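Local coordinates for protein ppBat (Bacteroides thetaiotaomicron VPI-5482, PDB 3CNE) that binds flavins such as lumichrome, riboflavin, FMN and FAD as a homodimer and may store them, apparently without proteolytic or chaperone activity, at residues D39-K44 with V50-D55; E23-F26 with S31-V34; L133-I138 with A143-S148; T120-G125 with G152-A157; P79-Y84 with D92-I97. All coordinates share one frame; numbering follows the deposited sequence.

In the fold
Along the chain the order is interaction 2, 1, 5, 4 and 3, with interaction 3 lying between the two segments of interaction 4. Interactions 2 and 4 both reach the seven-stranded mixed sheet of this DJ-1/PfpI-family chain, through strands 31-36 and 154-157. Interactions 1 and 2, centres about 16 Å apart, touch where Asp-54 and Asp-55 meet Val-34. Both lie at the dimer interface, where strand 50-52 pairs with a strand of the second subunit; no other chain touches 3, 4 or 5. Interactions 3 and 4, about 12 Å apart between centres, meet at Ser-148 and Thr-156, and interaction 5 touches 4 through Ile-97 and Thr-120. Interactions 1 and 3 are about 29 Å apart between centres.

Interaction 1 (D39-K44 with V50-D55); sequences DTKEIK and VLIVDD
Ile-43 and Leu-51 form the hydrogen-bonded pair of an antiparallel beta hairpin made by strands 42-44 and 50-52. Ile-43 N gives Leu-51 O a bond of 2.9 Å, and Leu-51 N returns one to Ile-43 O. A third bond, Val-53 N to Lys-41 O, carries the pairing beyond the strands. The buried side holds Ile-43, Leu-51 and Val-53. With chi1 at 63°, Ile-43 CG1 sits between its backbone N and carbonyl carbon, where it packs on Leu-51 CB at 3.9 Å, and CD1 rests near Val-53 CG1. Leu-18 and Phe-19 of helix 15-27 lie against Leu-51. The face of Glu-42 and Val-50 is more exposed, yet still has close touches: the extended Glu-42 chain lies alongside Val-50, with CG 3.6 Å from Val-50 CG1 and CD and OE2 also near that methyl. At the exposed end of the hairpin, Lys-41 bends at chi3 and its CD lies over the carbonyl oxygens of Val-53 and Asp-54, 3.3 Å from Val-53 O. On the far side of strand 50-52, a strand of the second subunit pairs antiparallel with Val-50, Leu-51 and Ile-52. Backbone bonds thus set the register, and the charged side chains make no salt bridge across the hairpin: Lys-41 and Glu-42 pack through carbon atoms, the Glu-42 carboxylate beside Val-50.

Interaction 2 (E23-F26 with S31-V34); sequences EAFF and SYKV
Tyr-32 lays the CD2 side of its ring against Phe-25, with CD2 3.5 Å from Phe-25 CB and CE2 slightly farther from the same carbon. The two rings are turned obliquely, their planes at 42° and their centroids 5.9 Å apart. Phe-25 CD2 adds a second touch, to Tyr-32 CD2 and CG. At the far end of the tyrosine, OH lies 4.0 Å from Phe-26 CD1, a looser contact. The CB bond of Tyr-32 points toward the helix, and chi1 of 65° holds CG between its backbone N and carbonyl carbon, which puts the ring beside Phe-25. In the next shell, Val-5 and Val-7 of strand 4-9 touch both Phe-25 and Tyr-32, Leu-22 packs on the tyrosine, and Ile-171 and Leu-174 of helix 167-174 press on Phe-25. Ser-47 of the second subunit meets both Tyr-32 and Phe-26. A serine at Tyr-32 would probably open a gap beside Phe-25 CB and leave the Phe-25 ring with more room to turn. The arrangement is that of a beta-alpha-beta unit, in which helix 15-27 crosses from strand 4-9 to strand 31-36 and packs on the sheet it connects.

Interaction 3 (L133-I138 with A143-S148); sequences LAKPAI and ATDEKS
Lys-135 reaches past Ala-143 to Asp-145 with its chain fully extended, CG anti to the backbone N at chi1 -172°. The carboxylate side chain runs at about a right angle to the lysine, and NZ meets OD1 of Asp-145 at 2.8 Å in a salt bridge. The ammonium approaches from above the carboxylate plane, 38° out of it. Farther back, CG of Lys-135 lies 3.7 Å from Ala-143 CB, so the same side chain supplies both charge and apolar cover. Ile-138 comes to that methyl too: its CB is 3.9 Å from Ala-143 CB, while CG2 sits near Ala-143 N. A water accepts from Ala-143 N at 2.9 Å and makes a weak bond to Ile-138 O. A serine in place of Lys-135 is likely to leave the Asp-145 carboxylate without this charged mate and uncover part of the Ala-143 methyl. The contact lies at the surface, where the 3-10 segment that includes residues 135-137 folds back on strand 142-144. Strand 127-129 pairs in parallel with that strand, bringing Val-128 against Ile-138, and helix 113-119 flanks the same isoleucine with Met-115 and Asp-118.

Interaction 4 (T120-G125 with G152-A157); sequences TGITKG and GNFFTA
Phe-154 projects from strand 154-157 with its CB bond directed toward the loop 120-125, which contains a type I turn from Gly-121 to Lys-124, and the outer end of its ring makes the contact. CB and CG serve as the stem: chi1 of -65° sets CG anti to the carbonyl carbon, which places the ring beside Ile-122 and Thr-123. Along one side of the ring, CE1 touches two methyl groups, Ile-122 CD1 at 3.7 Å and Thr-123 CG2. On the other side CE2 is 3.6 Å from Ile-122 O. At the tip, Phe-154 CZ comes within 3.4 Å of Ile-122 O and also meets Ile-122 CG1, which stands at the ring edge in its plane. The oxygen itself approaches the ring obliquely. Ile-122 can offer both CG1 and CD1 because its chi1 of 61° turns CG1 in between the backbone N and carbonyl carbon. The Thr-123 side chain runs at about a right angle to that of Phe-154 and offers its CG2 methyl. Met-107 of strand 106-110 touches both Phe-154 and Ile-122, and Phe-117 of helix 113-119 packs on Thr-123, so the buried contact ties the loop after that helix to the central sheet. With no hydrogen bond joining the two segments, the attachment rests on van der Waals packing, with a carbonyl oxygen close to aromatic carbons that probably carry slightly positive hydrogens.

Interaction 5 (P79-Y84 with D92-I97); sequences PVFQQY and DLMEVI
Phe-81 and selenomethionine Met-94 form a Met-aromatic contact, joining the loop after strand 69-73 to helix 88-102 in this DJ-1/PfpI fold. The segment 79-84 only partly resembles a helix: residues 81-83 turn like a helix but lack its repeating hydrogen bonds, whereas residues 92-97 belong to a regular helix. The selenium contact is oblique, with SE 5.2 Å from the centroid of the Phe-81 ring and 67° off the ring normal. SE therefore lies well away from the axis above the ring.

Apolar packing supplies the rest. Phe-81 and Met-94 come from opposite directions, and CG of the selenomethionine stands at the ring edge in its plane. Bends at chi2 and chi3 fold the Met-94 chain round the end of the ring, bringing its terminal CE to 3.9 Å from Phe-81 CZ. Leu-93 crosses the ring obliquely and offers a single methyl, CD2, at 3.9 Å from Phe-81 CE1. The phenylalanine reaches both neighbours because its CG is anti to the backbone N, chi1 173°, which extends the ring away from its own loop.

Met-116 of helix 113-119 touches Phe-81, Leu-93 and Met-94 alike, so a second helix closes round the same cluster. The Phe-81 side chain is about 9 Å from that of Cys-74, a ligand of the structural zinc ion, yet its meeting with the helix is plain apolar packing. At the centre of that meeting, Phe-81 CZ lies 3.8 Å from Met-94 CG.

Interaction 1 (D39-K44 with V50-D55)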
# COMPACT_ATOMS: atom_id res chain seq x y z
N ASP A 39 1.99 -3.88 -20.93
CA ASP A 39 2.10 -3.24 -22.24
C ASP A 39 1.90 -1.72 -22.17
O ASP A 39 2.25 -1.00 -23.13
CB ASP A 39 1.11 -3.89 -23.22
CG ASP A 39 -0.33 -3.79 -22.76
OD1 ASP A 39 -0.62 -4.13 -21.58
OD2 ASP A 39 -1.19 -3.38 -23.58
N THR A 40 1.30 -1.24 -21.08
CA THR A 40 1.13 0.19 -20.81
C THR A 40 1.44 0.52 -19.34
O THR A 40 1.46 -0.36 -18.49
CB THR A 40 -0.33 0.70 -21.11
OG1 THR A 40 -1.19 0.37 -20.01
CG2 THR A 40 -0.92 0.09 -22.39
N LYS A 41 1.63 1.80 -19.07
CA LYS A 41 1.91 2.31 -17.71
C LYS A 41 0.77 2.10 -16.72
O LYS A 41 0.94 2.30 -15.50
CB LYS A 41 2.11 3.83 -17.77
CG LYS A 41 3.28 4.28 -18.50
CD LYS A 41 3.61 5.72 -18.15
CE LYS A 41 2.74 6.73 -18.88
NZ LYS A 41 3.26 8.12 -18.57
N GLU A 42 -0.42 1.78 -17.24
CA GLU A 42 -1.61 1.69 -16.43
C GLU A 42 -1.78 0.24 -15.96
O GLU A 42 -1.86 -0.68 -16.79
CB GLU A 42 -2.84 2.14 -17.22
CG GLU A 42 -4.08 2.14 -16.37
CD GLU A 42 -5.35 2.49 -17.12
OE1 GLU A 42 -5.40 3.57 -17.77
OE2 GLU A 42 -6.30 1.68 -17.02
N ILE A 43 -1.79 0.03 -14.64
CA ILE A 43 -1.87 -1.34 -14.08
C ILE A 43 -2.97 -1.39 -13.03
O ILE A 43 -3.47 -0.36 -12.65
CB ILE A 43 -0.53 -1.81 -13.42
CG1 ILE A 43 -0.17 -0.92 -12.20
CG2 ILE A 43 0.62 -1.93 -14.47
CD1 ILE A 43 0.99 -1.45 -11.34
N LYS A 44 -3.34 -2.57 -12.56
CA LYS A 44 -4.32 -2.68 -11.49
C LYS A 44 -3.63 -3.18 -10.26
O LYS A 44 -2.53 -3.73 -10.37
CB LYS A 44 -5.41 -3.66 -11.87
CG LYS A 44 -6.59 -2.98 -12.52
CD LYS A 44 -6.43 -2.83 -14.01
CE LYS A 44 -7.79 -2.50 -14.65
NZ LYS A 44 -7.90 -3.10 -16.03
N VAL A 50 -6.66 1.38 -9.85
CA VAL A 50 -5.82 1.62 -11.00
C VAL A 50 -4.67 2.54 -10.61
O VAL A 50 -4.88 3.59 -10.00
CB VAL A 50 -6.67 2.24 -12.14
CG1 VAL A 50 -5.80 2.73 -13.31
CG2 VAL A 50 -7.70 1.22 -12.63
N LEU A 51 -3.44 2.11 -10.95
CA LEU A 51 -2.26 2.94 -10.83
C LEU A 51 -1.72 3.28 -12.22
O LEU A 51 -1.70 2.44 -13.11
CB LEU A 51 -1.15 2.22 -10.04
CG LEU A 51 -1.46 1.73 -8.62
CD1 LEU A 51 -0.27 0.96 -8.12
CD2 LEU A 51 -1.75 2.91 -7.70
N ILE A 52 -1.30 4.52 -12.39
CA ILE A 52 -0.53 4.90 -13.58
C ILE A 52 0.90 5.12 -13.09
O ILE A 52 1.17 6.04 -12.31
CB ILE A 52 -1.12 6.11 -14.31
CG1 ILE A 52 -2.64 5.86 -14.56
CG2 ILE A 52 -0.36 6.37 -15.64
CD1 ILE A 52 -3.35 6.94 -15.44
N VAL A 53 1.81 4.26 -13.51
CA VAL A 53 3.19 4.29 -13.02
C VAL A 53 4.04 5.13 -14.00
O VAL A 53 3.46 5.83 -14.84
CB VAL A 53 3.75 2.89 -12.74
CG1 VAL A 53 2.85 2.13 -11.72
CG2 VAL A 53 3.90 2.06 -14.06
N ASP A 54 5.37 5.09 -13.89
CA ASP A 54 6.22 6.02 -14.62
C ASP A 54 6.49 5.59 -16.06
O ASP A 54 6.70 6.43 -16.94
CB ASP A 54 7.56 6.24 -13.89
CG ASP A 54 7.37 6.86 -12.49
OD1 ASP A 54 6.54 7.79 -12.36
OD2 ASP A 54 8.01 6.39 -11.52
N ASP A 55 6.54 4.29 -16.30
CA ASP A 55 7.00 3.78 -17.60
C ASP A 55 6.67 2.30 -17.67
O ASP A 55 6.16 1.71 -16.70
CB ASP A 55 8.50 3.98 -17.70
CG ASP A 55 8.99 4.19 -19.13
OD1 ASP A 55 8.26 3.89 -20.12
OD2 ASP A 55 10.13 4.63 -19.24

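Interaction 2 (E23-F26 with S31-V34)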
# COMPACT_ATOMS: atom_id res chain seq x y z
N GLU A 23 6.63 4.35 -0.02
CA GLU A 23 6.59 5.25 1.11
C GLU A 23 7.95 5.33 1.77
O GLU A 23 8.46 6.44 2.06
CB GLU A 23 5.57 4.82 2.14
CG GLU A 23 5.52 5.78 3.32
CD GLU A 23 4.79 5.22 4.46
OE1 GLU A 23 5.07 4.05 4.82
OE2 GLU A 23 3.91 5.94 4.98
N ALA A 24 8.54 4.17 2.03
CA ALA A 24 9.88 4.15 2.65
C ALA A 24 10.92 4.94 1.83
O ALA A 24 11.66 5.75 2.39
CB ALA A 24 10.34 2.72 2.94
N PHE A 25 10.97 4.71 0.51
CA PHE A 25 11.92 5.42 -0.35
C PHE A 25 11.66 6.91 -0.30
O PHE A 25 12.58 7.68 -0.10
CB PHE A 25 11.86 4.96 -1.82
CG PHE A 25 12.22 3.52 -2.05
CD1 PHE A 25 13.13 2.86 -1.23
CD2 PHE A 25 11.68 2.83 -3.12
CE1 PHE A 25 13.45 1.50 -1.45
CE2 PHE A 25 12.01 1.48 -3.36
CZ PHE A 25 12.90 0.81 -2.52
N PHE A 26 10.39 7.30 -0.46
CA PHE A 26 10.01 8.70 -0.52
C PHE A 26 10.34 9.44 0.77
O PHE A 26 10.88 10.55 0.74
CB PHE A 26 8.52 8.87 -0.87
CG PHE A 26 8.19 10.26 -1.31
CD1 PHE A 26 8.53 10.69 -2.58
CD2 PHE A 26 7.61 11.16 -0.43
CE1 PHE A 26 8.28 12.01 -2.98
CE2 PHE A 26 7.35 12.49 -0.83
CZ PHE A 26 7.69 12.90 -2.11
N SER A 31 15.87 7.86 -4.51
CA SER A 31 15.32 8.04 -5.84
C SER A 31 14.82 6.71 -6.43
O SER A 31 15.52 5.70 -6.35
CB SER A 31 16.40 8.63 -6.75
OG SER A 31 15.90 8.77 -8.05
N TYR A 32 13.66 6.74 -7.07
CA TYR A 32 13.11 5.54 -7.70
C TYR A 32 12.26 5.88 -8.89
O TYR A 32 11.77 6.99 -9.00
CB TYR A 32 12.31 4.71 -6.68
CG TYR A 32 11.06 5.43 -6.18
CD1 TYR A 32 9.86 5.35 -6.87
CD2 TYR A 32 11.12 6.22 -5.03
CE1 TYR A 32 8.72 6.04 -6.42
CE2 TYR A 32 10.01 6.88 -4.56
CZ TYR A 32 8.82 6.80 -5.25
OH TYR A 32 7.74 7.49 -4.76
N LYS A 33 12.07 4.91 -9.79
CA LYS A 33 11.19 5.03 -10.95
C LYS A 33 10.44 3.72 -11.05
O LYS A 33 11.05 2.67 -10.88
CB LYS A 33 12.02 5.26 -12.21
CG LYS A 33 11.20 5.40 -13.48
CD LYS A 33 12.07 5.88 -14.64
CE LYS A 33 11.24 5.88 -15.91
NZ LYS A 33 12.00 6.40 -17.12
N VAL A 34 9.13 3.79 -11.28
CA VAL A 34 8.27 2.61 -11.25
C VAL A 34 7.91 2.21 -12.68
O VAL A 34 7.34 3.02 -13.44
CB VAL A 34 6.97 2.84 -10.38
CG1 VAL A 34 6.20 1.53 -10.24
CG2 VAL A 34 7.31 3.39 -8.97

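Interaction 3 (L133-I138 with A143-S148)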
# COMPACT_ATOMS: atom_id res chain seq x y z
N LEU A 133 4.01 -21.15 -0.79
CA LEU A 133 3.51 -21.81 -2.00
C LEU A 133 4.49 -21.74 -3.17
O LEU A 133 4.44 -22.56 -4.09
CB LEU A 133 2.14 -21.25 -2.41
CG LEU A 133 0.97 -21.41 -1.44
CD1 LEU A 133 -0.25 -20.59 -1.90
CD2 LEU A 133 0.58 -22.89 -1.26
N ALA A 134 5.37 -20.74 -3.16
CA ALA A 134 6.37 -20.61 -4.22
C ALA A 134 7.68 -21.33 -3.85
O ALA A 134 8.53 -21.54 -4.71
CB ALA A 134 6.62 -19.13 -4.54
N LYS A 135 7.82 -21.71 -2.58
CA LYS A 135 9.07 -22.34 -2.08
C LYS A 135 9.59 -23.54 -2.90
O LYS A 135 10.77 -23.58 -3.23
CB LYS A 135 8.97 -22.73 -0.59
CG LYS A 135 10.30 -23.20 0.01
CD LYS A 135 10.20 -23.50 1.49
CE LYS A 135 11.54 -24.03 2.00
NZ LYS A 135 11.41 -24.60 3.37
N PRO A 136 8.70 -24.49 -3.26
CA PRO A 136 9.18 -25.63 -4.03
C PRO A 136 9.77 -25.26 -5.40
O PRO A 136 10.49 -26.06 -5.99
CB PRO A 136 7.93 -26.49 -4.24
CG PRO A 136 6.96 -26.04 -3.21
CD PRO A 136 7.25 -24.59 -3.01
N ALA A 137 9.46 -24.06 -5.90
CA ALA A 137 10.00 -23.62 -7.19
C ALA A 137 11.42 -23.06 -7.10
O ALA A 137 12.05 -22.79 -8.13
CB ALA A 137 9.07 -22.62 -7.86
N ILE A 138 11.94 -22.89 -5.89
CA ILE A 138 13.30 -22.40 -5.70
C ILE A 138 14.28 -23.56 -5.87
O ILE A 138 14.33 -24.46 -5.02
CB ILE A 138 13.49 -21.69 -4.31
CG1 ILE A 138 12.56 -20.48 -4.18
CG2 ILE A 138 14.94 -21.31 -4.07
CD1 ILE A 138 12.82 -19.40 -5.22
N ALA A 143 16.06 -21.71 -0.43
CA ALA A 143 14.87 -21.16 0.23
C ALA A 143 14.84 -21.49 1.71
O ALA A 143 15.08 -22.63 2.12
CB ALA A 143 13.60 -21.67 -0.44
N THR A 144 14.53 -20.48 2.52
CA THR A 144 14.36 -20.70 3.95
C THR A 144 12.91 -20.46 4.36
O THR A 144 12.08 -20.03 3.54
CB THR A 144 15.33 -19.83 4.79
OG1 THR A 144 14.92 -18.47 4.76
CG2 THR A 144 16.79 -19.93 4.27
N ASP A 145 12.60 -20.76 5.62
CA ASP A 145 11.29 -20.48 6.21
C ASP A 145 11.30 -19.13 6.93
O ASP A 145 10.31 -18.77 7.57
CB ASP A 145 10.88 -21.57 7.21
CG ASP A 145 10.67 -22.94 6.56
OD1 ASP A 145 10.29 -23.02 5.37
OD2 ASP A 145 10.88 -23.94 7.28
N GLU A 146 12.40 -18.40 6.84
CA GLU A 146 12.53 -17.10 7.52
C GLU A 146 11.61 -16.04 6.93
O GLU A 146 11.19 -16.16 5.77
CB GLU A 146 13.99 -16.62 7.53
CG GLU A 146 14.92 -17.49 8.37
CD GLU A 146 14.35 -17.77 9.75
OE1 GLU A 146 14.24 -16.81 10.55
OE2 GLU A 146 14.01 -18.95 10.02
N LYS A 147 11.34 -15.01 7.75
CA LYS A 147 10.45 -13.91 7.40
C LYS A 147 11.06 -13.04 6.31
O LYS A 147 10.35 -12.49 5.46
CB LYS A 147 10.15 -13.04 8.63
CG LYS A 147 9.14 -13.61 9.61
CD LYS A 147 8.88 -12.63 10.75
CE LYS A 147 8.10 -13.23 11.89
NZ LYS A 147 6.64 -13.16 11.64
N SER A 148 12.39 -12.90 6.37
CA SER A 148 13.16 -12.27 5.31
C SER A 148 14.57 -12.83 5.35
O SER A 148 14.96 -13.45 6.35
CB SER A 148 13.16 -10.75 5.42
OG SER A 148 13.55 -10.29 6.71
O HOH W 1 16.12 -24.13 -2.08

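Interaction 4 (T120-G125 with G152-A157)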
# COMPACT_ATOMS: atom_id res chain seq x y z
N THR A 120 15.93 -16.86 -13.36
CA THR A 120 17.03 -16.33 -14.15
C THR A 120 18.36 -16.94 -13.72
O THR A 120 19.37 -16.71 -14.37
CB THR A 120 17.12 -14.78 -14.06
OG1 THR A 120 17.63 -14.41 -12.78
CG2 THR A 120 15.74 -14.12 -14.28
N GLY A 121 18.37 -17.71 -12.64
CA GLY A 121 19.60 -18.31 -12.13
C GLY A 121 20.48 -17.43 -11.24
O GLY A 121 21.40 -17.93 -10.59
N ILE A 122 20.20 -16.13 -11.18
CA ILE A 122 21.08 -15.20 -10.47
C ILE A 122 21.19 -15.52 -8.97
O ILE A 122 22.09 -15.03 -8.29
CB ILE A 122 20.68 -13.71 -10.66
CG1 ILE A 122 19.26 -13.46 -10.12
CG2 ILE A 122 20.87 -13.31 -12.13
CD1 ILE A 122 18.90 -11.99 -10.02
N THR A 123 20.25 -16.33 -8.48
CA THR A 123 20.21 -16.64 -7.06
C THR A 123 21.13 -17.79 -6.65
O THR A 123 21.10 -18.16 -5.49
CB THR A 123 18.77 -16.96 -6.58
OG1 THR A 123 18.24 -18.06 -7.34
CG2 THR A 123 17.84 -15.75 -6.74
N LYS A 124 21.92 -18.35 -7.57
CA LYS A 124 22.78 -19.51 -7.29
C LYS A 124 23.41 -19.39 -5.90
O LYS A 124 24.10 -18.42 -5.64
CB LYS A 124 23.92 -19.66 -8.30
CG LYS A 124 23.58 -19.43 -9.78
CD LYS A 124 23.31 -20.74 -10.54
CE LYS A 124 22.85 -20.48 -11.96
NZ LYS A 124 22.18 -21.70 -12.55
N GLY A 125 23.13 -20.36 -5.02
CA GLY A 125 23.77 -20.46 -3.70
C GLY A 125 23.41 -19.41 -2.65
O GLY A 125 24.04 -19.37 -1.58
N GLY A 152 24.07 -11.54 0.38
CA GLY A 152 24.80 -10.93 -0.71
C GLY A 152 24.03 -9.71 -1.16
O GLY A 152 23.74 -8.84 -0.35
N ASN A 153 23.68 -9.67 -2.44
CA ASN A 153 22.91 -8.55 -2.98
C ASN A 153 21.39 -8.75 -2.90
O ASN A 153 20.64 -7.89 -3.35
CB ASN A 153 23.32 -8.27 -4.42
CG ASN A 153 24.79 -8.01 -4.56
OD1 ASN A 153 25.40 -7.30 -3.73
ND2 ASN A 153 25.40 -8.58 -5.59
N PHE A 154 20.96 -9.85 -2.28
CA PHE A 154 19.55 -10.21 -2.24
C PHE A 154 18.87 -9.88 -0.92
O PHE A 154 19.29 -10.33 0.14
CB PHE A 154 19.34 -11.70 -2.57
CG PHE A 154 19.71 -12.05 -3.97
CD1 PHE A 154 18.78 -11.95 -5.00
CD2 PHE A 154 21.01 -12.44 -4.27
CE1 PHE A 154 19.13 -12.24 -6.32
CE2 PHE A 154 21.37 -12.75 -5.60
CZ PHE A 154 20.44 -12.64 -6.61
N PHE A 155 17.80 -9.10 -1.01
CA PHE A 155 17.00 -8.68 0.13
C PHE A 155 15.58 -9.15 -0.18
O PHE A 155 14.87 -8.52 -0.95
CB PHE A 155 17.04 -7.15 0.27
CG PHE A 155 18.40 -6.59 0.59
CD1 PHE A 155 18.62 -5.93 1.81
CD2 PHE A 155 19.46 -6.71 -0.30
CE1 PHE A 155 19.89 -5.41 2.14
CE2 PHE A 155 20.74 -6.20 0.02
CZ PHE A 155 20.94 -5.55 1.25
N THR A 156 15.18 -10.29 0.38
CA THR A 156 13.88 -10.85 0.04
C THR A 156 13.06 -11.10 1.30
O THR A 156 13.60 -11.43 2.36
CB THR A 156 14.00 -12.15 -0.80
OG1 THR A 156 14.68 -13.16 -0.05
CG2 THR A 156 14.78 -11.88 -2.07
N ALA A 157 11.75 -10.89 1.17
CA ALA A 157 10.82 -11.12 2.27
C ALA A 157 9.80 -12.16 1.82
O ALA A 157 9.44 -12.22 0.65
CB ALA A 157 10.15 -9.83 2.66

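Interaction 5 (P79-Y84 with D92-I97)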
# COMPACT_ATOMS: atom_id res chain seq x y z
N PRO A 79 1.53 -15.68 -10.24
CA PRO A 79 1.12 -17.08 -10.45
C PRO A 79 0.54 -17.42 -11.85
O PRO A 79 0.32 -18.60 -12.15
CB PRO A 79 0.09 -17.30 -9.35
CG PRO A 79 0.43 -16.25 -8.30
CD PRO A 79 0.76 -15.06 -9.15
N VAL A 80 0.33 -16.42 -12.72
CA VAL A 80 0.01 -16.74 -14.13
C VAL A 80 1.16 -16.45 -15.07
O VAL A 80 1.04 -16.67 -16.27
CB VAL A 80 -1.29 -16.04 -14.66
CG1 VAL A 80 -2.50 -16.61 -13.96
CG2 VAL A 80 -1.24 -14.51 -14.55
N PHE A 81 2.28 -15.97 -14.53
CA PHE A 81 3.45 -15.62 -15.32
C PHE A 81 3.83 -16.75 -16.28
O PHE A 81 4.12 -16.50 -17.45
CB PHE A 81 4.62 -15.27 -14.39
CG PHE A 81 5.92 -15.06 -15.11
CD1 PHE A 81 6.23 -13.83 -15.69
CD2 PHE A 81 6.86 -16.09 -15.19
CE1 PHE A 81 7.45 -13.65 -16.35
CE2 PHE A 81 8.06 -15.91 -15.87
CZ PHE A 81 8.35 -14.68 -16.45
N GLN A 82 3.79 -17.99 -15.77
CA GLN A 82 4.25 -19.18 -16.51
C GLN A 82 3.38 -19.51 -17.71
O GLN A 82 3.92 -19.91 -18.75
CB GLN A 82 4.45 -20.40 -15.60
CG GLN A 82 5.82 -20.38 -14.88
CD GLN A 82 6.28 -21.77 -14.34
OE1 GLN A 82 6.14 -22.81 -15.01
NE2 GLN A 82 6.84 -21.76 -13.13
N GLN A 83 2.06 -19.34 -17.57
CA GLN A 83 1.10 -19.48 -18.68
C GLN A 83 1.31 -18.49 -19.81
O GLN A 83 0.85 -18.74 -20.94
CB GLN A 83 -0.33 -19.18 -18.22
CG GLN A 83 -0.89 -20.01 -17.14
CD GLN A 83 -2.29 -19.55 -16.77
OE1 GLN A 83 -3.00 -18.92 -17.58
NE2 GLN A 83 -2.70 -19.87 -15.55
N TYR A 84 1.89 -17.35 -19.50
CA TYR A 84 1.88 -16.22 -20.43
C TYR A 84 3.21 -15.90 -21.08
O TYR A 84 3.73 -14.80 -20.94
CB TYR A 84 1.31 -14.98 -19.75
CG TYR A 84 -0.18 -15.04 -19.53
CD1 TYR A 84 -1.04 -15.50 -20.54
CD2 TYR A 84 -0.74 -14.61 -18.33
CE1 TYR A 84 -2.43 -15.53 -20.35
CE2 TYR A 84 -2.14 -14.64 -18.13
CZ TYR A 84 -2.96 -15.11 -19.13
OH TYR A 84 -4.34 -15.13 -18.94
N ASP A 92 10.71 -9.64 -21.34
CA ASP A 92 11.50 -8.51 -20.86
C ASP A 92 11.82 -8.60 -19.38
O ASP A 92 12.93 -8.34 -18.98
CB ASP A 92 10.83 -7.18 -21.17
CG ASP A 92 10.70 -6.91 -22.66
OD1 ASP A 92 11.42 -7.57 -23.47
OD2 ASP A 92 9.87 -6.04 -23.02
N LEU A 93 10.84 -8.97 -18.56
CA LEU A 93 11.07 -9.17 -17.12
C LEU A 93 12.30 -10.06 -16.81
O LEU A 93 13.13 -9.70 -15.99
CB LEU A 93 9.83 -9.78 -16.45
CG LEU A 93 9.92 -9.90 -14.92
CD1 LEU A 93 10.19 -8.54 -14.28
CD2 LEU A 93 8.64 -10.49 -14.34
N MSE A 94 12.35 -11.23 -17.44
CA MSE A 94 13.44 -12.19 -17.28
C MSE A 94 14.76 -11.57 -17.70
O MSE A 94 15.76 -11.71 -16.99
CB MSE A 94 13.17 -13.45 -18.10
CG MSE A 94 11.98 -14.26 -17.62
SE MSE A 94 12.30 -15.09 -15.87
CE MSE A 94 11.69 -13.69 -14.64
N GLU A 95 14.75 -10.90 -18.84
CA GLU A 95 15.92 -10.22 -19.36
C GLU A 95 16.44 -9.18 -18.36
O GLU A 95 17.63 -9.16 -18.02
CB GLU A 95 15.57 -9.52 -20.68
CG GLU A 95 16.82 -9.13 -21.46
CD GLU A 95 16.56 -8.23 -22.66
OE1 GLU A 95 15.66 -8.58 -23.49
OE2 GLU A 95 17.29 -7.20 -22.78
N VAL A 96 15.54 -8.33 -17.90
CA VAL A 96 15.89 -7.24 -17.00
C VAL A 96 16.39 -7.75 -15.66
O VAL A 96 17.33 -7.19 -15.09
CB VAL A 96 14.71 -6.25 -16.82
CG1 VAL A 96 14.92 -5.39 -15.59
CG2 VAL A 96 14.54 -5.38 -18.10
N ILE A 97 15.79 -8.81 -15.15
CA ILE A 97 16.21 -9.35 -13.84
C ILE A 97 17.59 -9.99 -13.97
O ILE A 97 18.46 -9.82 -13.09
CB ILE A 97 15.22 -10.36 -13.30
CG1 ILE A 97 13.94 -9.64 -12.81
CG2 ILE A 97 15.83 -11.19 -12.19
CD1 ILE A 97 12.82 -10.62 -12.54